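Local coordinates for putative prolyl-tRNA synthetase (Leishmania major, PDB 5XIL), which probably charges tRNA(Pro) with L-proline at the expense of ATP, releasing AMP and diphosphate, as a class II aminoacyl-tRNA synthetase, at residues D333-Y338 and F344-V349; A42-K47 and G327-C332. All blocks are in the same frame, centred on the assembly; numbering follows the deposited sequence. Where two conformers were deposited one is given.

In the fold
From the N terminus, the chain first supplies helix 40-60, whose residues 42-47 wait some 280 residues for their partner. Contact 2 closes that long loop when the chain reaches 327-332, just after helix 306-325, and so ties an N-terminal helix to the anticodon-binding domain. Contact 1 follows in series, neither nested in contact 2 nor crossing it: 333-338 leaves strand 330-332 and meets 344-349 on helix 340-350 after only five intervening residues, a local closure inside the same domain. The contact centres lie about 17 Å apart, and W347 packs on R331 between them. Both contacts also reach the second subunit.

Contact 1 of 2, residues D333-Y338 and F344-V349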
ATOM      1  N   ASP A 333       3.181  27.492   7.987  1.00 21.87           N
ATOM      2  CA  ASP A 333       4.234  27.470   8.977  1.00 22.62           C
ATOM      3  C   ASP A 333       4.064  28.756   9.818  1.00 23.96           C
ATOM      4  O   ASP A 333       4.507  29.838   9.406  1.00 22.89           O
ATOM      5  CB  ASP A 333       5.606  27.387   8.374  1.00 21.32           C
ATOM      6  CG  ASP A 333       6.672  27.060   9.415  1.00 25.97           C
ATOM      7  OD1 ASP A 333       6.422  27.339  10.619  1.00 26.71           O
ATOM      8  OD2 ASP A 333       7.734  26.499   9.071  1.00 26.79           O
ATOM      9  N   LEU A 334       3.389  28.629  10.946  1.00 28.45           N
ATOM     10  CA  LEU A 334       3.135  29.781  11.853  1.00 30.33           C
ATOM     11  C   LEU A 334       4.014  29.742  13.109  1.00 33.33           C
ATOM     12  O   LEU A 334       3.675  30.348  14.138  1.00 29.10           O
ATOM     13  CB  LEU A 334       1.664  29.803  12.256  1.00 32.16           C
ATOM     14  CG  LEU A 334       0.683  29.658  11.087  1.00 32.85           C
ATOM     15  CD1 LEU A 334      -0.729  29.523  11.597  1.00 37.80           C
ATOM     16  CD2 LEU A 334       0.767  30.784  10.101  1.00 31.93           C
ATOM     17  N   ARG A 335       5.172  29.102  13.021  1.00 27.82           N
ATOM     18  CA  ARG A 335       6.179  29.187  14.095  1.00 30.33           C
ATOM     19  C   ARG A 335       6.811  30.567  14.212  1.00 31.21           C
ATOM     20  O   ARG A 335       7.876  30.820  13.662  1.00 27.64           O
ATOM     21  CB  ARG A 335       7.238  28.114  13.837  1.00 32.17           C
ATOM     22  CG  ARG A 335       6.636  26.708  13.918  1.00 33.53           C
ATOM     23  CD  ARG A 335       7.629  25.569  13.680  1.00 35.70           C
ATOM     24  NE  ARG A 335       8.171  25.666  12.343  1.00 40.16           N
ATOM     25  CZ  ARG A 335       9.080  24.848  11.811  1.00 48.04           C
ATOM     26  NH1 ARG A 335       9.577  23.846  12.526  1.00 47.00           N
ATOM     27  NH2 ARG A 335       9.514  25.046  10.552  1.00 41.82           N
ATOM     28  N   ASP A 336       6.171  31.514  14.909  1.00 35.31           N
ATOM     29  CA  ASP A 336       6.724  32.901  14.881  1.00 40.28           C
ATOM     30  C   ASP A 336       7.955  33.125  15.769  1.00 39.24           C
ATOM     31  O   ASP A 336       8.584  34.171  15.749  1.00 44.51           O
ATOM     32  CB  ASP A 336       5.667  33.927  15.204  1.00 42.91           C
ATOM     33  CG  ASP A 336       5.315  33.929  16.640  1.00 48.22           C
ATOM     34  OD1 ASP A 336       5.777  33.063  17.404  1.00 48.07           O
ATOM     35  OD2 ASP A 336       4.556  34.817  17.011  1.00 59.23           O
ATOM     36  N   ASN A 337       8.358  32.121  16.509  1.00 37.41           N
ATOM     37  CA  ASN A 337       9.637  32.235  17.168  1.00 40.17           C
ATOM     38  C   ASN A 337      10.812  32.252  16.177  1.00 42.36           C
ATOM     39  O   ASN A 337      11.914  32.630  16.548  1.00 47.95           O
ATOM     40  CB  ASN A 337       9.794  31.102  18.149  1.00 39.63           C
ATOM     41  CG  ASN A 337       9.660  29.778  17.485  1.00 42.98           C
ATOM     42  OD1 ASN A 337       8.591  29.439  16.937  1.00 40.52           O
ATOM     43  ND2 ASN A 337      10.756  29.018  17.483  1.00 42.67           N
ATOM     44  N   TYR A 338      10.596  31.779  14.951  1.00 37.61           N
ATOM     45  CA  TYR A 338      11.608  31.879  13.920  1.00 37.91           C
ATOM     46  C   TYR A 338      11.210  33.019  13.014  1.00 35.16           C
ATOM     47  O   TYR A 338       9.994  33.246  12.772  1.00 34.94           O
ATOM     48  CB  TYR A 338      11.649  30.622  13.057  1.00 39.45           C
ATOM     49  CG  TYR A 338      12.017  29.357  13.769  1.00 41.39           C
ATOM     50  CD1 TYR A 338      13.313  29.167  14.262  1.00 42.70           C
ATOM     51  CD2 TYR A 338      11.086  28.312  13.913  1.00 46.64           C
ATOM     52  CE1 TYR A 338      13.662  27.992  14.920  1.00 44.22           C
ATOM     53  CE2 TYR A 338      11.431  27.121  14.541  1.00 43.42           C
ATOM     54  CZ  TYR A 338      12.716  26.966  15.043  1.00 45.90           C
ATOM     55  OH  TYR A 338      13.053  25.796  15.680  1.00 47.88           O
ATOM     56  N   PHE A 344      11.653  30.318   5.549  1.00 19.89           N
ATOM     57  CA  PHE A 344      11.782  30.198   4.131  1.00 18.57           C
ATOM     58  C   PHE A 344      12.898  29.155   3.873  1.00 20.36           C
ATOM     59  O   PHE A 344      12.823  28.323   2.944  1.00 20.17           O
ATOM     60  CB  PHE A 344      12.274  31.502   3.458  1.00 21.77           C
ATOM     61  CG  PHE A 344      11.251  32.618   3.324  1.00 19.30           C
ATOM     62  CD1 PHE A 344      10.042  32.636   4.031  1.00 19.63           C
ATOM     63  CD2 PHE A 344      11.562  33.707   2.512  1.00 23.81           C
ATOM     64  CE1 PHE A 344       9.172  33.710   3.958  1.00 20.00           C
ATOM     65  CE2 PHE A 344      10.660  34.765   2.425  1.00 22.83           C
ATOM     66  CZ  PHE A 344       9.485  34.754   3.129  1.00 20.53           C
ATOM     67  N   ASN A 345      13.980  29.271   4.629  1.00 20.28           N
ATOM     68  CA  ASN A 345      15.152  28.391   4.403  1.00 21.60           C
ATOM     69  C   ASN A 345      14.828  26.903   4.648  1.00 18.87           C
ATOM     70  O   ASN A 345      15.211  26.018   3.829  1.00 18.54           O
ATOM     71  CB  ASN A 345      16.340  28.779   5.297  1.00 22.43           C
ATOM     72  CG  ASN A 345      17.494  27.768   5.180  1.00 24.95           C
ATOM     73  OD1 ASN A 345      18.262  27.752   4.176  1.00 27.99           O
ATOM     74  ND2 ASN A 345      17.588  26.905   6.143  1.00 27.20           N
ATOM     75  N   HIS A 346      14.162  26.641   5.768  1.00 19.53           N
ATOM     76  CA  HIS A 346      13.754  25.339   6.173  1.00 18.84           C
ATOM     77  C   HIS A 346      12.975  24.617   5.070  1.00 17.58           C
ATOM     78  O   HIS A 346      13.246  23.479   4.732  1.00 14.60           O
ATOM     79  CB  HIS A 346      12.897  25.437   7.437  1.00 19.53           C
ATOM     80  CG  HIS A 346      12.258  24.146   7.855  1.00 18.94           C
ATOM     81  ND1 HIS A 346      12.934  23.148   8.533  1.00 17.31           N
ATOM     82  CD2 HIS A 346      10.976  23.708   7.734  1.00 19.21           C
ATOM     83  CE1 HIS A 346      12.115  22.155   8.770  1.00 18.28           C
ATOM     84  NE2 HIS A 346      10.922  22.473   8.308  1.00 19.54           N
ATOM     85  N   TRP A 347      11.948  25.272   4.540  1.00 15.26           N
ATOM     86  CA  TRP A 347      11.142  24.704   3.434  1.00 15.55           C
ATOM     87  C   TRP A 347      11.857  24.705   2.089  1.00 15.89           C
ATOM     88  O   TRP A 347      11.560  23.852   1.238  1.00 15.56           O
ATOM     89  CB  TRP A 347       9.793  25.441   3.342  1.00 15.58           C
ATOM     90  CG  TRP A 347       8.958  25.179   4.629  1.00 17.94           C
ATOM     91  CD1 TRP A 347       8.741  26.047   5.693  1.00 17.98           C
ATOM     92  CD2 TRP A 347       8.361  23.929   5.020  1.00 19.93           C
ATOM     93  NE1 TRP A 347       8.035  25.422   6.654  1.00 18.92           N
ATOM     94  CE2 TRP A 347       7.775  24.127   6.284  1.00 19.61           C
ATOM     95  CE3 TRP A 347       8.213  22.694   4.400  1.00 24.83           C
ATOM     96  CZ2 TRP A 347       7.083  23.122   6.959  1.00 23.67           C
ATOM     97  CZ3 TRP A 347       7.487  21.674   5.076  1.00 26.71           C
ATOM     98  CH2 TRP A 347       6.947  21.899   6.329  1.00 25.36           C
ATOM     99  N   GLU A 348      12.771  25.648   1.879  1.00 16.99           N
ATOM    100  CA  GLU A 348      13.641  25.631   0.711  0.58 17.35           C
ATOM    101  C   GLU A 348      14.482  24.383   0.698  1.00 16.82           C
ATOM    102  O   GLU A 348      14.604  23.704  -0.328  1.00 16.53           O
ATOM    103  CB  GLU A 348      14.574  26.841   0.703  0.58 19.01           C
ATOM    104  CG  GLU A 348      15.457  26.930  -0.531  0.58 19.45           C
ATOM    105  CD  GLU A 348      16.031  28.314  -0.706  0.58 22.97           C
ATOM    106  OE1 GLU A 348      17.060  28.631  -0.075  0.58 22.20           O
ATOM    107  OE2 GLU A 348      15.415  29.096  -1.444  0.58 23.31           O
ATOM    108  N   VAL A 349      15.079  24.096   1.843  1.00 15.74           N
ATOM    109  CA  VAL A 349      15.931  22.941   1.920  1.00 16.85           C
ATOM    110  C   VAL A 349      15.166  21.618   1.699  1.00 16.36           C
ATOM    111  O   VAL A 349      15.690  20.635   1.137  1.00 15.43           O
ATOM    112  CB  VAL A 349      16.682  22.932   3.253  1.00 18.21           C
ATOM    113  CG1 VAL A 349      17.469  21.629   3.375  1.00 20.08           C
ATOM    114  CG2 VAL A 349      17.635  24.147   3.299  1.00 19.71           C
TER
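The NH2 end of R335 lies over one face of the H346 imidazole, offset toward the rim, 3.4 Å from R335 NH2 to H346 CD2. The guanidinium and ring planes stand 68° apart, so the arginine brings its edge to the histidine face instead of stacking flat on it. D333 holds that guanidinium in place. The grip is side-on: R335 NE reaches D333 OD1 at 3.0 Å, while R335 NH2 meets the syn lone pair of D333 OD2 at 2.7 Å, a salt bridge with one nitrogen for each oxygen.

The other lone pair of OD2, anti, faces the helix. There W347 NE1 donates a hydrogen bond of 2.7 Å to D333 OD2, nearly straight at 163° and close to the indole plane. The two donors to OD2 thus take different lone pairs, R335 NH2 the syn and W347 NE1 the anti. CG of D333 is anti to its own backbone N (chi1 -168°), which directs the carboxylate to the helix. Each oxygen takes two donors: OD2 these two, and D333 OD1 both R335 NE and R335 N, the latter at 3.2 Å. Such a set of donors would be expected to favour the ionised carboxylate in this buried position.

D333 is further tied down through its backbone O, which accepts from R343 NH1, and R335 packs on R127 of the second subunit. The bond from R335 N to D333 OD1 defines an Asx turn, followed by a type I beta turn from R335 to Y338; together they shape the strand-to-helix connection of this alpha/beta anticodon-binding domain.

Contact 2 of 2, residues A42-K47 and G327-C332; sequences AYYVWK and GVRARC
Y44 OH sits over one face of the R329 guanidinium, offset toward the rim, close to its nitrogens but without a hydrogen bond; Y44 OH to R329 CZ is 3.3 Å. It is equally close to R329 NE, at 3.3 Å, yet the angle is too poor for a bond, as expected for an oxygen above the plane of the N-H groups. The two side chains arrive from opposite directions.

Van der Waals contact supplies the rest. Y44 CE2 lies 3.9 Å from R329 NH2, and R329 CD is 3.6 Å from Y44 OH. Ring and guanidinium planes are inclined by 41°, which excludes a parallel stack. A bend at chi3 of R329 and a rotation about its CD-NE bond (chi4 -67°) turn the guanidinium so that a face receives the hydroxyl.

The Y44 side chain thus bridges from helix 40-60 to R329, in the loop into strand 330-332, one of the two outermost strands of the five-stranded mixed sheet of the anticodon-binding domain. That loop follows a Schellman motif in which G327, at positive phi, ends helix 306-325.

Hydrogen bonds to other residues position R329: its NE donates to A289 O, and its backbone N to Q292 OE1. Y44 also packs on S290, in the same connection to strand 293-297, and on E58 of the second subunit. Nearby, K47 NZ forms a salt bridge with E58 OE1 of that subunit.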
ATOM      1  N   ALA A  42      10.368  11.764   2.848  1.00 11.01           N
ATOM      2  CA  ALA A  42      10.766  10.790   1.867  1.00 11.77           C
ATOM      3  C   ALA A  42       9.769   9.629   1.652  1.00 10.74           C
ATOM      4  O   ALA A  42       9.494   9.209   0.522  1.00  9.99           O
ATOM      5  CB  ALA A  42      12.118  10.245   2.211  1.00 11.96           C
ATOM      6  N   TYR A  43       9.269   9.048   2.741  1.00 11.44           N
ATOM      7  CA  TYR A  43       8.308   7.956   2.636  1.00 11.41           C
ATOM      8  C   TYR A  43       7.063   8.255   1.779  1.00 11.19           C
ATOM      9  O   TYR A  43       6.583   7.384   1.062  1.00  9.96           O
ATOM     10  CB  TYR A  43       7.876   7.414   4.023  1.00 12.86           C
ATOM     11  CG  TYR A  43       7.279   6.027   3.876  1.00 14.16           C
ATOM     12  CD1 TYR A  43       8.115   4.901   3.744  1.00 15.79           C
ATOM     13  CD2 TYR A  43       5.913   5.838   3.688  1.00 16.21           C
ATOM     14  CE1 TYR A  43       7.570   3.632   3.551  1.00 16.23           C
ATOM     15  CE2 TYR A  43       5.372   4.556   3.502  1.00 17.50           C
ATOM     16  CZ  TYR A  43       6.238   3.475   3.448  1.00 18.53           C
ATOM     17  OH  TYR A  43       5.752   2.235   3.202  1.00 20.39           O
ATOM     18  N   TYR A  44       6.550   9.478   1.857  1.00 10.29           N
ATOM     19  CA  TYR A  44       5.392   9.900   1.052  1.00 11.45           C
ATOM     20  C   TYR A  44       5.662   9.605  -0.393  1.00 10.36           C
ATOM     21  O   TYR A  44       4.755   9.205  -1.151  1.00 11.69           O
ATOM     22  CB  TYR A  44       5.090  11.375   1.197  1.00 11.87           C
ATOM     23  CG  TYR A  44       3.845  11.753   0.527  1.00 12.53           C
ATOM     24  CD1 TYR A  44       2.626  11.496   1.139  1.00 14.56           C
ATOM     25  CD2 TYR A  44       3.856  12.394  -0.712  1.00 11.94           C
ATOM     26  CE1 TYR A  44       1.424  11.831   0.493  1.00 15.23           C
ATOM     27  CE2 TYR A  44       2.691  12.725  -1.382  1.00 13.05           C
ATOM     28  CZ  TYR A  44       1.474  12.434  -0.776  1.00 14.83           C
ATOM     29  OH  TYR A  44       0.324  12.759  -1.392  1.00 15.49           O
ATOM     30  N   VAL A  45       6.933   9.784  -0.792  1.00 11.35           N
ATOM     31  CA  VAL A  45       7.287   9.463  -2.191  1.00 10.45           C
ATOM     32  C   VAL A  45       7.008   7.971  -2.546  1.00 11.09           C
ATOM     33  O   VAL A  45       6.411   7.688  -3.535  1.00 10.56           O
ATOM     34  CB  VAL A  45       8.736   9.861  -2.516  1.00 11.02           C
ATOM     35  CG1 VAL A  45       9.026   9.532  -3.932  1.00 10.41           C
ATOM     36  CG2 VAL A  45       8.961  11.328  -2.223  1.00 11.38           C
ATOM     37  N   TRP A  46       7.423   7.061  -1.667  1.00 11.47           N
ATOM     38  CA  TRP A  46       7.199   5.620  -1.784  1.00 11.56           C
ATOM     39  C   TRP A  46       5.715   5.336  -1.743  1.00 12.06           C
ATOM     40  O   TRP A  46       5.206   4.647  -2.606  1.00 12.54           O
ATOM     41  CB  TRP A  46       7.988   4.860  -0.735  1.00 12.45           C
ATOM     42  CG  TRP A  46       7.989   3.375  -1.037  1.00 12.73           C
ATOM     43  CD1 TRP A  46       7.401   2.432  -0.297  1.00 13.86           C
ATOM     44  CD2 TRP A  46       8.514   2.700  -2.218  1.00 12.15           C
ATOM     45  NE1 TRP A  46       7.561   1.181  -0.900  1.00 15.21           N
ATOM     46  CE2 TRP A  46       8.212   1.335  -2.094  1.00 14.05           C
ATOM     47  CE3 TRP A  46       9.161   3.122  -3.359  1.00 12.34           C
ATOM     48  CZ2 TRP A  46       8.603   0.378  -3.056  1.00 14.80           C
ATOM     49  CZ3 TRP A  46       9.572   2.195  -4.291  1.00 12.37           C
ATOM     50  CH2 TRP A  46       9.289   0.841  -4.148  1.00 13.39           C
ATOM     51  N   LYS A  47       4.990   6.019  -0.873  1.00 12.76           N
ATOM     52  CA  LYS A  47       3.511   5.823  -0.830  1.00 13.92           C
ATOM     53  C   LYS A  47       2.886   6.154  -2.197  1.00 11.80           C
ATOM     54  O   LYS A  47       2.041   5.431  -2.681  1.00 12.32           O
ATOM     55  CB  LYS A  47       2.915   6.702   0.238  1.00 16.53           C
ATOM     56  CG  LYS A  47       1.526   6.335   0.527  1.00 22.80           C
ATOM     57  CD  LYS A  47       0.948   7.396   1.468  1.00 28.50           C
ATOM     58  CE  LYS A  47       0.063   6.775   2.530  1.00 32.38           C
ATOM     59  NZ  LYS A  47      -0.573   7.871   3.330  1.00 35.60           N
ATOM     60  N   GLY A 327      -7.849  20.412  -3.707  1.00 18.74           N
ATOM     61  CA  GLY A 327      -6.992  19.275  -4.047  1.00 18.60           C
ATOM     62  C   GLY A 327      -5.501  19.530  -3.877  1.00 19.37           C
ATOM     63  O   GLY A 327      -4.724  18.634  -4.131  1.00 21.21           O
ATOM     64  N   VAL A 328      -5.090  20.736  -3.472  1.00 16.99           N
ATOM     65  CA  VAL A 328      -3.666  21.079  -3.376  1.00 17.06           C
ATOM     66  C   VAL A 328      -3.226  20.785  -1.964  1.00 16.96           C
ATOM     67  O   VAL A 328      -3.978  21.085  -1.026  1.00 17.99           O
ATOM     68  CB  VAL A 328      -3.463  22.590  -3.610  1.00 16.26           C
ATOM     69  CG1 VAL A 328      -2.023  23.017  -3.254  1.00 16.37           C
ATOM     70  CG2 VAL A 328      -3.884  22.944  -5.041  1.00 16.60           C
ATOM     71  N   ARG A 329      -2.061  20.168  -1.802  1.00 13.86           N
ATOM     72  CA  ARG A 329      -1.551  19.847  -0.476  1.00 13.31           C
ATOM     73  C   ARG A 329      -0.864  21.077   0.092  1.00 14.21           C
ATOM     74  O   ARG A 329       0.324  21.298  -0.145  1.00 13.26           O
ATOM     75  CB  ARG A 329      -0.571  18.675  -0.545  1.00 13.06           C
ATOM     76  CG  ARG A 329      -1.222  17.340  -0.869  1.00 13.35           C
ATOM     77  CD  ARG A 329      -0.273  16.183  -0.601  1.00 14.98           C
ATOM     78  NE  ARG A 329       0.736  16.050  -1.648  1.00 12.84           N
ATOM     79  CZ  ARG A 329       0.472  15.690  -2.899  1.00 13.21           C
ATOM     80  NH1 ARG A 329      -0.775  15.425  -3.266  1.00 13.87           N
ATOM     81  NH2 ARG A 329       1.453  15.595  -3.787  1.00 14.79           N
ATOM     82  N   ALA A 330      -1.611  21.879   0.842  1.00 15.26           N
ATOM     83  CA  ALA A 330      -1.049  23.100   1.404  1.00 14.53           C
ATOM     84  C   ALA A 330      -0.966  23.005   2.890  1.00 15.36           C
ATOM     85  O   ALA A 330      -1.779  22.328   3.512  1.00 15.74           O
ATOM     86  CB  ALA A 330      -1.896  24.330   1.011  1.00 16.08           C
ATOM     87  N   ARG A 331      -0.046  23.742   3.463  1.00 16.05           N
ATOM     88  CA  ARG A 331      -0.014  23.931   4.878  1.00 19.80           C
ATOM     89  C   ARG A 331       0.613  25.236   5.252  1.00 19.02           C
ATOM     90  O   ARG A 331       1.297  25.833   4.439  1.00 16.66           O
ATOM     91  CB  ARG A 331       0.670  22.764   5.534  1.00 26.77           C
ATOM     92  CG  ARG A 331       2.075  22.540   5.263  1.00 31.24           C
ATOM     93  CD  ARG A 331       2.603  21.656   6.400  1.00 37.53           C
ATOM     94  NE  ARG A 331       2.801  22.497   7.573  1.00 42.62           N
ATOM     95  CZ  ARG A 331       3.382  22.107   8.698  1.00 49.66           C
ATOM     96  NH1 ARG A 331       3.847  20.858   8.820  1.00 47.11           N
ATOM     97  NH2 ARG A 331       3.494  22.986   9.697  1.00 53.00           N
ATOM     98  N   CYS A 332       0.377  25.682   6.503  1.00 19.56           N
ATOM     99  CA  CYS A 332       1.050  26.835   7.052  1.00 21.42           C
ATOM    100  C   CYS A 332       2.238  26.582   7.966  1.00 22.66           C
ATOM    101  O   CYS A 332       2.310  25.592   8.619  1.00 24.98           O
ATOM    102  CB  CYS A 332       0.038  27.660   7.850  1.00 23.59           C
ATOM    103  SG  CYS A 332      -1.321  28.129   6.845  1.00 27.01           S
TER